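Local coordinates for hypothetical sugar ABC-transporter sugar binding protein (Arthrobacter globiformis, PDB 7BVT), which probably captures cyclic alpha-maltosyl-1,6-maltose as the substrate-binding component of an ABC sugar transporter, at residues V58-S63 and A313-W318; D117-L122 and E363-A368; A299-F302 and E308-A311; M334-D339 and S345-W350. All blocks are in the same frame, centred on the assembly; numbering follows the deposited sequence.

Overall arrangement
The four contacts form two clusters in the single chain. Contacts 1 and 3, with centres about 9 Å apart, share helix 306-319 and the mixed sheet: strand 58-64 meets the helix in contact 1 and strand 292-301 in contact 3, while Leu316 packs on Ala299 and Val301. Contacts 2 and 4, centres about 12 Å apart, are joined by probable backbone hydrogen bonds, Asn119 with Val337 and Asp117 with Asp339. The clusters do not touch. In sequence, contacts 1 and 2 interlock, contact 3 falls within both spans, and contact 4 within that of contact 2. Each cluster thus pairs one long-range contact with one local one; the side chains of Met365 and Met334 lie about 11 and 7 Å from a bound glucose unit.

Contact 1: residues V58-S63 and A313-W318; sequences VRISAS and ADFLSW
Ala313 O, in the helical turn that presents Phe315 to Ile60, takes two donors: Ser317 N, in the regular bond of the helix, and Ser317 OG, each 2.8 Å from Ala313 O. They arrive from opposite faces of the carbonyl plane, the hydroxyl standing 38° out of it, which binds the serine within its own helix. What crosses to strand 58-63 is apolar. Phe315 holds CG anti to the backbone N (chi1 171°), sending its ring toward the strand, where the Ile60 side chain meets it at about a right angle. The evidence for a CH-pi contact is Ile60 CG1, 4.0 Å from the centroid of the Phe315 ring and 25° off its normal, displaced toward the rim. Beyond it, Ile60 CD1 reaches to 3.5 Å from Phe315 CG, at the root of the ring. Tyr51 of helix 38-53 meets this ring edge-to-face, and its hydroxyl is hydrogen-bonded to Asp314 OD2, an oxygen that Val58 CG2 merely grazes at 4.5 Å. Replacing Phe315 with alanine would probably open a gap beside Ile60 CG1 and CD1 and cost Tyr51 its edge-to-face partner, though Tyr51 also meets the ring of Trp318. No hydrogen bond links the two segments, so strand and helix are matched here by apolar shape, with Asp314 OD2 hydrogen-bonded to Tyr51 OH.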
loop_
_atom_site.group_PDB
_atom_site.type_symbol
_atom_site.label_atom_id
_atom_site.label_comp_id
_atom_site.label_asym_id
_atom_site.label_seq_id
_atom_site.Cartn_x
_atom_site.Cartn_y
_atom_site.Cartn_z
ATOM N N VAL A 58 31.722 -4.234 -2.826
ATOM C CA VAL A 58 30.762 -3.116 -2.653
ATOM C C VAL A 58 30.709 -2.775 -1.173
ATOM O O VAL A 58 30.624 -3.701 -0.352
ATOM C CB VAL A 58 29.380 -3.511 -3.192
ATOM C CG1 VAL A 58 28.376 -2.379 -3.075
ATOM C CG2 VAL A 58 29.466 -3.999 -4.612
ATOM N N ARG A 59 30.668 -1.476 -0.853
ATOM C CA ARG A 59 30.394 -0.991 0.514
ATOM C C ARG A 59 29.184 -0.059 0.431
ATOM O O ARG A 59 29.256 0.956 -0.320
ATOM C CB ARG A 59 31.589 -0.256 1.129
ATOM C CG ARG A 59 31.271 0.468 2.429
ATOM C CD ARG A 59 32.500 0.868 3.253
ATOM N NE ARG A 59 32.109 1.294 4.613
ATOM C CZ ARG A 59 31.723 0.469 5.604
ATOM N NH1 ARG A 59 31.679 -0.845 5.423
ATOM N NH2 ARG A 59 31.384 0.960 6.784
ATOM N N ILE A 60 28.133 -0.437 1.161
ATOM C CA ILE A 60 26.861 0.318 1.235
ATOM C C ILE A 60 26.977 1.292 2.406
ATOM O O ILE A 60 27.315 0.844 3.529
ATOM C CB ILE A 60 25.651 -0.613 1.431
ATOM C CG1 ILE A 60 25.426 -1.534 0.217
ATOM C CG2 ILE A 60 24.415 0.233 1.784
ATOM C CD1 ILE A 60 24.947 -0.829 -1.035
ATOM N N SER A 61 26.694 2.548 2.128
ATOM C CA SER A 61 26.551 3.623 3.127
ATOM C C SER A 61 25.109 4.085 3.081
ATOM O O SER A 61 24.764 4.776 2.150
ATOM C CB SER A 61 27.482 4.777 2.892
ATOM O OG SER A 61 28.805 4.331 3.056
ATOM N N ALA A 62 24.372 3.749 4.118
ATOM C CA ALA A 62 22.937 4.053 4.216
ATOM C C ALA A 62 22.782 5.298 5.068
ATOM O O ALA A 62 23.499 5.356 6.099
ATOM C CB ALA A 62 22.245 2.874 4.800
ATOM N N SER A 63 21.879 6.189 4.682
ATOM C CA SER A 63 21.455 7.383 5.471
ATOM C C SER A 63 19.933 7.486 5.519
ATOM O O SER A 63 19.252 7.294 4.477
ATOM C CB SER A 63 22.055 8.618 4.935
ATOM O OG SER A 63 23.473 8.491 4.885
ATOM N N ALA A 313 22.985 -2.580 -7.853
ATOM C CA ALA A 313 22.041 -3.689 -8.107
ATOM C C ALA A 313 22.528 -4.977 -7.422
ATOM O O ALA A 313 21.721 -5.836 -7.083
ATOM C CB ALA A 313 21.864 -3.884 -9.611
ATOM N N ASP A 314 23.821 -5.123 -7.143
ATOM C CA ASP A 314 24.354 -6.312 -6.442
ATOM C C ASP A 314 23.786 -6.324 -5.014
ATOM O O ASP A 314 23.362 -7.389 -4.550
ATOM C CB ASP A 314 25.882 -6.369 -6.401
ATOM C CG ASP A 314 26.401 -7.650 -5.796
ATOM O OD1 ASP A 314 26.343 -8.686 -6.510
ATOM O OD2 ASP A 314 26.824 -7.639 -4.592
ATOM N N PHE A 315 23.786 -5.180 -4.359
ATOM C CA PHE A 315 23.193 -5.069 -3.008
ATOM C C PHE A 315 21.680 -5.367 -3.060
ATOM O O PHE A 315 21.190 -6.195 -2.260
ATOM C CB PHE A 315 23.454 -3.707 -2.393
ATOM C CG PHE A 315 22.676 -3.500 -1.130
ATOM C CD1 PHE A 315 22.906 -4.295 -0.016
ATOM C CD2 PHE A 315 21.656 -2.576 -1.105
ATOM C CE1 PHE A 315 22.135 -4.144 1.112
ATOM C CE2 PHE A 315 20.892 -2.421 0.035
ATOM C CZ PHE A 315 21.152 -3.189 1.154
ATOM N N LEU A 316 20.983 -4.786 -4.029
ATOM C CA LEU A 316 19.513 -5.006 -4.121
ATOM C C LEU A 316 19.261 -6.487 -4.427
ATOM O O LEU A 316 18.329 -7.067 -3.871
ATOM C CB LEU A 316 18.925 -4.075 -5.187
ATOM C CG LEU A 316 18.908 -2.586 -4.894
ATOM C CD1 LEU A 316 18.214 -1.815 -5.998
ATOM C CD2 LEU A 316 18.285 -2.258 -3.563
ATOM N N SER A 317 20.082 -7.115 -5.279
ATOM C CA SER A 317 19.914 -8.562 -5.605
ATOM C C SER A 317 20.049 -9.372 -4.309
ATOM O O SER A 317 19.251 -10.255 -4.053
ATOM C CB SER A 317 20.925 -9.021 -6.645
ATOM O OG SER A 317 20.758 -8.306 -7.880
ATOM N N TRP A 318 21.047 -9.039 -3.495
ATOM C CA TRP A 318 21.255 -9.790 -2.227
ATOM C C TRP A 318 20.063 -9.569 -1.292
ATOM O O TRP A 318 19.564 -10.534 -0.683
ATOM C CB TRP A 318 22.605 -9.370 -1.619
ATOM C CG TRP A 318 22.828 -9.996 -0.286
ATOM C CD1 TRP A 318 23.427 -11.199 -0.033
ATOM C CD2 TRP A 318 22.492 -9.420 0.995
ATOM N NE1 TRP A 318 23.414 -11.452 1.322
ATOM C CE2 TRP A 318 22.906 -10.361 1.967
ATOM C CE3 TRP A 318 21.893 -8.224 1.435
ATOM C CZ2 TRP A 318 22.650 -10.188 3.318
ATOM C CZ3 TRP A 318 21.713 -8.021 2.786
ATOM C CH2 TRP A 318 22.139 -8.966 3.714
#

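Contact 2: residues D117-L122 and E363-A368; sequences DVNDAL and EQMADA
The backbones run closest at two points, with Asn119 CA 7.7 Å from Met365 CA and Ala121 CA 7.4 Å from Ala368 CA, a separation wide enough for a water between them. On one side the chain leaves helix 112-117 at Val118 and enters the next helix after Asn119; on the other, 363-368 runs on from helix 359-363 toward strand 368-369. Asn119 spans the interval. With CG anti to the backbone N (chi1 177°), its amide has one end turned back to its own helix and the other offered across. Asn119 OD1 accepts from Leu122 N at 3.0 Å, in the carbonyl plane and with an N-H...O angle of 149°. Asn119 ND2 makes a weak bond to Met365 O, 3.3 Å long and bent to 123°. The same ND2 donates to a water at 3.0 Å, and that water donates to Met365 O at 2.8 Å and to Ala368 O at 2.7 Å, giving a second route, with shorter legs, beside the weak direct bond. Met365, bent at both chi2 and chi3, brings CE to 3.9 Å from Asn119 ND2, while Ala121 CB rests against Ala368 O. A leucine in place of Asn119 would probably strip Leu122 N of its capping acceptor and leave the water without its donor from this side. Asn119 is thus an N-cap residue whose amide caps the first turn of helix 120-125 and, partly through water, ties it to the segment leading into strand 368-369.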
loop_
_atom_site.group_PDB
_atom_site.type_symbol
_atom_site.label_atom_id
_atom_site.label_comp_id
_atom_site.label_asym_id
_atom_site.label_seq_id
_atom_site.Cartn_x
_atom_site.Cartn_y
_atom_site.Cartn_z
ATOM N N ASP A 117 9.904 -13.598 -9.506
ATOM C CA ASP A 117 9.305 -14.041 -8.227
ATOM C C ASP A 117 8.662 -12.840 -7.545
ATOM O O ASP A 117 7.618 -13.012 -6.890
ATOM C CB ASP A 117 10.377 -14.654 -7.349
ATOM C CG ASP A 117 9.893 -15.362 -6.081
ATOM O OD1 ASP A 117 8.692 -15.643 -5.942
ATOM O OD2 ASP A 117 10.763 -15.603 -5.226
ATOM N N VAL A 118 9.302 -11.666 -7.655
ATOM C CA VAL A 118 8.713 -10.452 -7.059
ATOM C C VAL A 118 7.260 -10.341 -7.524
ATOM O O VAL A 118 6.964 -10.583 -8.699
ATOM C CB VAL A 118 9.531 -9.194 -7.411
ATOM C CG1 VAL A 118 8.841 -7.933 -6.919
ATOM C CG2 VAL A 118 10.912 -9.271 -6.828
ATOM N N ASN A 119 6.399 -9.900 -6.637
ATOM C CA ASN A 119 4.976 -9.618 -6.915
ATOM C C ASN A 119 4.804 -8.880 -8.253
ATOM O O ASN A 119 5.378 -7.805 -8.474
ATOM C CB ASN A 119 4.416 -8.806 -5.747
ATOM C CG ASN A 119 2.975 -8.426 -6.003
ATOM O OD1 ASN A 119 2.764 -7.413 -6.712
ATOM N ND2 ASN A 119 2.079 -9.194 -5.413
ATOM N N ASP A 120 3.951 -9.407 -9.139
ATOM C CA ASP A 120 3.849 -8.870 -10.511
ATOM C C ASP A 120 3.259 -7.452 -10.520
ATOM O O ASP A 120 3.614 -6.665 -11.405
ATOM C CB ASP A 120 2.960 -9.809 -11.342
ATOM C CG ASP A 120 3.541 -11.189 -11.646
ATOM O OD1 ASP A 120 4.707 -11.450 -11.384
ATOM O OD2 ASP A 120 2.761 -11.991 -12.218
ATOM N N ALA A 121 2.305 -7.164 -9.664
ATOM C CA ALA A 121 1.682 -5.837 -9.636
ATOM C C ALA A 121 2.803 -4.828 -9.346
ATOM O O ALA A 121 2.788 -3.745 -9.929
ATOM C CB ALA A 121 0.573 -5.757 -8.635
ATOM N N LEU A 122 3.736 -5.184 -8.465
ATOM C CA LEU A 122 4.848 -4.260 -8.099
ATOM C C LEU A 122 5.931 -4.154 -9.168
ATOM O O LEU A 122 6.470 -3.032 -9.361
ATOM C CB LEU A 122 5.424 -4.633 -6.734
ATOM C CG LEU A 122 4.416 -4.476 -5.600
ATOM C CD1 LEU A 122 4.898 -5.130 -4.345
ATOM C CD2 LEU A 122 4.082 -3.008 -5.370
ATOM N N GLU A 363 -1.985 -13.575 2.605
ATOM C CA GLU A 363 -2.758 -14.319 1.590
ATOM C C GLU A 363 -3.282 -13.314 0.556
ATOM O O GLU A 363 -3.328 -13.648 -0.616
ATOM C CB GLU A 363 -3.852 -15.110 2.314
ATOM C CG GLU A 363 -3.247 -16.262 3.108
ATOM C CD GLU A 363 -4.274 -17.160 3.779
ATOM O OE1 GLU A 363 -3.981 -18.327 3.958
ATOM O OE2 GLU A 363 -5.348 -16.663 4.129
ATOM N N GLN A 364 -3.499 -12.065 0.962
ATOM C CA GLN A 364 -4.059 -11.061 0.022
ATOM C C GLN A 364 -2.993 -10.646 -0.988
ATOM O O GLN A 364 -3.363 -9.944 -1.934
ATOM C CB GLN A 364 -4.533 -9.798 0.741
ATOM C CG GLN A 364 -5.867 -10.028 1.448
ATOM C CD GLN A 364 -6.470 -8.743 1.984
ATOM O OE1 GLN A 364 -7.694 -8.549 1.869
ATOM N NE2 GLN A 364 -5.657 -7.849 2.575
ATOM N N MET A 365 -1.694 -10.968 -0.789
ATOM C CA MET A 365 -0.666 -10.491 -1.752
ATOM C C MET A 365 -1.026 -11.007 -3.150
ATOM O O MET A 365 -0.804 -10.275 -4.096
ATOM C CB MET A 365 0.738 -10.925 -1.333
ATOM C CG MET A 365 1.246 -10.157 -0.131
ATOM S SD MET A 365 1.447 -8.414 -0.389
ATOM C CE MET A 365 2.756 -8.415 -1.623
ATOM N N ALA A 366 -1.697 -12.150 -3.257
ATOM C CA ALA A 366 -2.094 -12.761 -4.530
ATOM C C ALA A 366 -3.150 -11.927 -5.252
ATOM O O ALA A 366 -3.191 -11.983 -6.493
ATOM C CB ALA A 366 -2.603 -14.162 -4.239
ATOM N N ASP A 367 -3.980 -11.193 -4.524
ATOM C CA ASP A 367 -5.109 -10.429 -5.108
ATOM C C ASP A 367 -4.858 -8.915 -5.077
ATOM O O ASP A 367 -5.797 -8.169 -5.306
ATOM C CB ASP A 367 -6.379 -10.810 -4.359
ATOM C CG ASP A 367 -6.709 -12.296 -4.456
ATOM O OD1 ASP A 367 -6.669 -12.832 -5.583
ATOM O OD2 ASP A 367 -7.044 -12.877 -3.437
ATOM N N ALA A 368 -3.666 -8.487 -4.717
ATOM C CA ALA A 368 -3.426 -7.071 -4.420
ATOM C C ALA A 368 -3.099 -6.358 -5.732
ATOM O O ALA A 368 -2.379 -6.928 -6.657
ATOM C CB ALA A 368 -2.302 -6.893 -3.443
HETATM O O HOH W 1 -0.618 -8.931 -6.599
#

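Contact 3: residues A299-F302 and E308-A311; sequences AMVF and EDDA
Glu308 opens the helical segment just ahead of Asp309, the residue that meets Val301 and Phe302; Glu308 OE1 is hydrogen-bonded to Ser305 OG. At Asp309 the helix comes nearest the strand, with its CA 6.7 Å from Val301 CA. Val301 presents a methyl group to the aspartate: Val301 CG1 lies 4.2 Å from Asp309 CA and equally 4.2 Å from Asp309 OD1, van der Waals distances rather than polar ones. Asp309 carries CG anti to its carbonyl carbon (chi1 -62°), which swings OD1 toward Phe302 O. Asp309 OD1 and Phe302 O are both acceptors and stand 3.8 Å apart, and a water mediates between them, 2.8 Å from Phe302 O and 2.8 Å from Asp309 OD1. The water can donate to each of them, but with further acceptors nearby its two protons cannot serve all at once. The direct partner of Asp309 OD1 is Asn304 N, in the short link between strand and helix, so one carboxylate oxygen serves both Asn304 N and, through water, Phe302 O. The arrangement is a tight beta-to-alpha connection: the chain passes from strand 292-301 through the short link into helix 306-319, which folds back so that Val301 also packs on Ala312 and Leu316. Phe302 starts its side chain away from the helix and packs on Leu103 and Ile97. Asp310, next along, has its CB directed away from the strand, and its OD1 forms a salt bridge with Arg109 NH1, whereas Asp309 OD2 makes a long, weak ion pair with Arg109 NH2. Ala311, one residue on, packs against Val28 and Val30 of strand 28-34.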
loop_
_atom_site.group_PDB
_atom_site.type_symbol
_atom_site.label_atom_id
_atom_site.label_comp_id
_atom_site.label_asym_id
_atom_site.label_seq_id
_atom_site.Cartn_x
_atom_site.Cartn_y
_atom_site.Cartn_z
ATOM N N ALA A 299 12.912 0.312 -4.252
ATOM C CA ALA A 299 14.307 0.776 -4.421
ATOM C C ALA A 299 14.476 1.184 -5.874
ATOM O O ALA A 299 13.972 0.472 -6.747
ATOM C CB ALA A 299 15.278 -0.303 -3.997
ATOM N N MET A 300 15.236 2.218 -6.098
ATOM C CA MET A 300 15.546 2.839 -7.413
ATOM C C MET A 300 17.060 3.108 -7.461
ATOM O O MET A 300 17.599 3.552 -6.435
ATOM C CB MET A 300 14.791 4.152 -7.550
ATOM C CG MET A 300 13.286 3.936 -7.640
ATOM S SD MET A 300 12.416 5.398 -7.115
ATOM C CE MET A 300 12.323 5.082 -5.344
ATOM N N VAL A 301 17.693 2.827 -8.585
ATOM C CA VAL A 301 19.155 3.090 -8.797
ATOM C C VAL A 301 19.283 4.257 -9.753
ATOM O O VAL A 301 18.762 4.175 -10.874
ATOM C CB VAL A 301 19.883 1.852 -9.311
ATOM C CG1 VAL A 301 21.319 2.169 -9.726
ATOM C CG2 VAL A 301 19.797 0.692 -8.358
ATOM N N PHE A 302 19.896 5.356 -9.338
ATOM C CA PHE A 302 20.140 6.496 -10.233
ATOM C C PHE A 302 21.319 6.130 -11.162
ATOM O O PHE A 302 22.346 5.618 -10.678
ATOM C CB PHE A 302 20.450 7.785 -9.464
ATOM C CG PHE A 302 19.238 8.411 -8.844
ATOM C CD1 PHE A 302 18.328 9.094 -9.632
ATOM C CD2 PHE A 302 18.963 8.239 -7.500
ATOM C CE1 PHE A 302 17.204 9.662 -9.062
ATOM C CE2 PHE A 302 17.819 8.794 -6.938
ATOM C CZ PHE A 302 16.947 9.483 -7.731
ATOM N N GLU A 308 29.024 1.110 -11.676
ATOM C CA GLU A 308 28.381 1.645 -10.453
ATOM C C GLU A 308 26.923 1.154 -10.416
ATOM O O GLU A 308 26.535 0.700 -9.357
ATOM C CB GLU A 308 28.496 3.156 -10.327
ATOM C CG GLU A 308 29.907 3.649 -10.128
ATOM C CD GLU A 308 30.033 5.122 -10.486
ATOM O OE1 GLU A 308 29.785 5.468 -11.657
ATOM O OE2 GLU A 308 30.304 5.926 -9.577
ATOM N N ASP A 309 26.156 1.185 -11.514
ATOM C CA ASP A 309 24.768 0.642 -11.502
ATOM C C ASP A 309 24.814 -0.829 -11.068
ATOM O O ASP A 309 23.964 -1.274 -10.252
ATOM C CB ASP A 309 24.100 0.710 -12.866
ATOM C CG ASP A 309 23.932 2.101 -13.377
ATOM O OD1 ASP A 309 24.236 3.019 -12.620
ATOM O OD2 ASP A 309 23.536 2.223 -14.558
ATOM N N ASP A 310 25.761 -1.601 -11.597
ATOM C CA ASP A 310 25.844 -3.042 -11.242
ATOM C C ASP A 310 26.246 -3.205 -9.764
ATOM O O ASP A 310 25.747 -4.143 -9.159
ATOM C CB ASP A 310 26.790 -3.802 -12.174
ATOM C CG ASP A 310 26.265 -4.032 -13.584
ATOM O OD1 ASP A 310 25.019 -3.915 -13.828
ATOM O OD2 ASP A 310 27.115 -4.289 -14.444
ATOM N N ALA A 311 27.042 -2.330 -9.168
ATOM C CA ALA A 311 27.391 -2.412 -7.718
ATOM C C ALA A 311 26.119 -2.228 -6.870
ATOM O O ALA A 311 25.856 -3.004 -5.909
ATOM C CB ALA A 311 28.422 -1.370 -7.348
HETATM O O HOH W 2 24.515 3.971 -9.992
#

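Contact 4: residues M334-D339 and S345-W350; sequences MLPVLD and SAYLEW
Tyr347 sets CG anti to its backbone N (chi1 174°) and turns its ring by chi2 to 71°, a combination that carries the phenol out from the helix and offers one face to Pro336. The pyrrolidine ring approaches from the opposite direction. Pro336 CG stands 3.9 Å from the centroid of the Tyr347 ring, 23° off the normal, which meets the geometry of a CH-pi contact offset toward the rim. Pro336 CD lies nearer the phenol end, 3.6 Å from Tyr347 CZ and 3.4 Å from Tyr347 OH. The hydroxyl is also engaged by a water in the plane of the ring, at its edge, 2.6 Å from Tyr347 OH. That water donates to Met334 O at 2.9 Å, spanning the 4.1 Å between Met334 O and Tyr347 OH. The proline therefore covers a face while the water holds the rim, and the hydroxyl of a buried side chain has a water partner. Around this pair, Pro336 also packs on Val325 and Ser329 of helix 322-332, and Tyr347 on Val362 of helix 359-363, so Pro336 sits between helices 322-332 and 345-354.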
loop_
_atom_site.group_PDB
_atom_site.type_symbol
_atom_site.label_atom_id
_atom_site.label_comp_id
_atom_site.label_asym_id
_atom_site.label_seq_id
_atom_site.Cartn_x
_atom_site.Cartn_y
_atom_site.Cartn_z
ATOM N N MET A 334 6.656 -6.311 7.908
ATOM C CA MET A 334 6.280 -5.953 6.518
ATOM C C MET A 334 6.064 -7.233 5.740
ATOM O O MET A 334 6.564 -8.291 6.087
ATOM C CB MET A 334 7.293 -5.007 5.858
ATOM C CG MET A 334 7.377 -3.747 6.661
ATOM S SD MET A 334 8.161 -2.310 5.948
ATOM C CE MET A 334 9.816 -2.929 6.126
ATOM N N LEU A 335 5.207 -7.170 4.719
ATOM C CA LEU A 335 4.894 -8.375 3.947
ATOM C C LEU A 335 6.011 -8.632 2.940
ATOM O O LEU A 335 6.593 -7.683 2.415
ATOM C CB LEU A 335 3.561 -8.181 3.215
ATOM C CG LEU A 335 2.398 -7.775 4.097
ATOM C CD1 LEU A 335 1.143 -7.600 3.289
ATOM C CD2 LEU A 335 2.148 -8.812 5.185
ATOM N N PRO A 336 6.304 -9.906 2.626
ATOM C CA PRO A 336 7.401 -10.209 1.736
ATOM C C PRO A 336 7.038 -9.772 0.321
ATOM O O PRO A 336 5.891 -9.905 -0.102
ATOM C CB PRO A 336 7.599 -11.714 1.767
ATOM C CG PRO A 336 6.529 -12.249 2.653
ATOM C CD PRO A 336 5.726 -11.119 3.229
ATOM N N VAL A 337 8.027 -9.335 -0.419
ATOM C CA VAL A 337 7.785 -8.893 -1.820
ATOM C C VAL A 337 7.846 -10.071 -2.810
ATOM O O VAL A 337 7.469 -9.871 -3.980
ATOM C CB VAL A 337 8.768 -7.775 -2.220
ATOM C CG1 VAL A 337 8.623 -6.590 -1.291
ATOM C CG2 VAL A 337 10.209 -8.229 -2.280
ATOM N N LEU A 338 8.373 -11.221 -2.399
ATOM C CA LEU A 338 8.516 -12.414 -3.232
ATOM C C LEU A 338 7.267 -13.283 -3.084
ATOM O O LEU A 338 6.872 -13.578 -1.954
ATOM C CB LEU A 338 9.760 -13.178 -2.803
ATOM C CG LEU A 338 11.081 -12.452 -2.961
ATOM C CD1 LEU A 338 12.238 -13.325 -2.489
ATOM C CD2 LEU A 338 11.344 -12.081 -4.416
ATOM N N ASP A 339 6.713 -13.748 -4.205
ATOM C CA ASP A 339 5.586 -14.692 -4.173
ATOM C C ASP A 339 6.048 -15.950 -3.421
ATOM O O ASP A 339 5.270 -16.507 -2.611
ATOM C CB ASP A 339 5.092 -15.037 -5.581
ATOM C CG ASP A 339 4.314 -14.005 -6.398
ATOM O OD1 ASP A 339 4.099 -12.939 -5.924
ATOM O OD2 ASP A 339 4.012 -14.304 -7.587
ATOM N N SER A 345 5.997 -22.480 3.041
ATOM C CA SER A 345 5.754 -23.155 4.347
ATOM C C SER A 345 6.564 -22.504 5.466
ATOM O O SER A 345 5.992 -22.221 6.510
ATOM C CB SER A 345 6.088 -24.627 4.241
ATOM O OG SER A 345 5.121 -25.243 3.421
ATOM N N ALA A 346 7.851 -22.274 5.261
ATOM C CA ALA A 346 8.715 -21.640 6.276
ATOM C C ALA A 346 7.996 -20.412 6.812
ATOM O O ALA A 346 7.730 -20.374 8.032
ATOM C CB ALA A 346 10.053 -21.264 5.713
ATOM N N TYR A 347 7.710 -19.440 5.932
ATOM C CA TYR A 347 7.252 -18.087 6.352
ATOM C C TYR A 347 5.860 -18.242 6.941
ATOM O O TYR A 347 5.624 -17.620 7.985
ATOM C CB TYR A 347 7.268 -17.095 5.180
ATOM C CG TYR A 347 6.689 -15.749 5.489
ATOM C CD1 TYR A 347 7.339 -14.862 6.318
ATOM C CD2 TYR A 347 5.448 -15.369 4.967
ATOM C CE1 TYR A 347 6.792 -13.642 6.670
ATOM C CE2 TYR A 347 4.898 -14.142 5.277
ATOM C CZ TYR A 347 5.574 -13.270 6.113
ATOM O OH TYR A 347 4.997 -12.097 6.436
ATOM N N LEU A 348 4.986 -18.987 6.289
ATOM C CA LEU A 348 3.577 -19.170 6.718
ATOM C C LEU A 348 3.529 -19.813 8.106
ATOM O O LEU A 348 2.675 -19.402 8.900
ATOM C CB LEU A 348 2.796 -19.961 5.671
ATOM C CG LEU A 348 2.532 -19.167 4.389
ATOM C CD1 LEU A 348 2.023 -20.059 3.283
ATOM C CD2 LEU A 348 1.585 -18.013 4.642
ATOM N N GLU A 349 4.443 -20.739 8.404
ATOM C CA GLU A 349 4.427 -21.481 9.698
ATOM C C GLU A 349 4.794 -20.518 10.813
ATOM O O GLU A 349 4.141 -20.467 11.869
ATOM C CB GLU A 349 5.410 -22.647 9.655
ATOM C CG GLU A 349 4.834 -23.846 8.935
ATOM C CD GLU A 349 5.651 -25.109 9.130
ATOM O OE1 GLU A 349 6.327 -25.203 10.189
ATOM O OE2 GLU A 349 5.615 -25.981 8.219
ATOM N N TRP A 350 5.800 -19.739 10.530
ATOM C CA TRP A 350 6.234 -18.619 11.383
ATOM C C TRP A 350 5.099 -17.619 11.613
ATOM O O TRP A 350 4.907 -17.091 12.749
ATOM C CB TRP A 350 7.402 -17.960 10.699
ATOM C CG TRP A 350 7.970 -16.998 11.656
ATOM C CD1 TRP A 350 8.819 -17.302 12.685
ATOM C CD2 TRP A 350 7.604 -15.622 11.782
ATOM N NE1 TRP A 350 9.066 -16.167 13.403
ATOM C CE2 TRP A 350 8.321 -15.129 12.887
ATOM C CE3 TRP A 350 6.751 -14.761 11.069
ATOM C CZ2 TRP A 350 8.255 -13.791 13.255
ATOM C CZ3 TRP A 350 6.648 -13.445 11.472
ATOM C CH2 TRP A 350 7.394 -12.974 12.548
HETATM O O HOH W 3 6.193 -10.382 8.045
#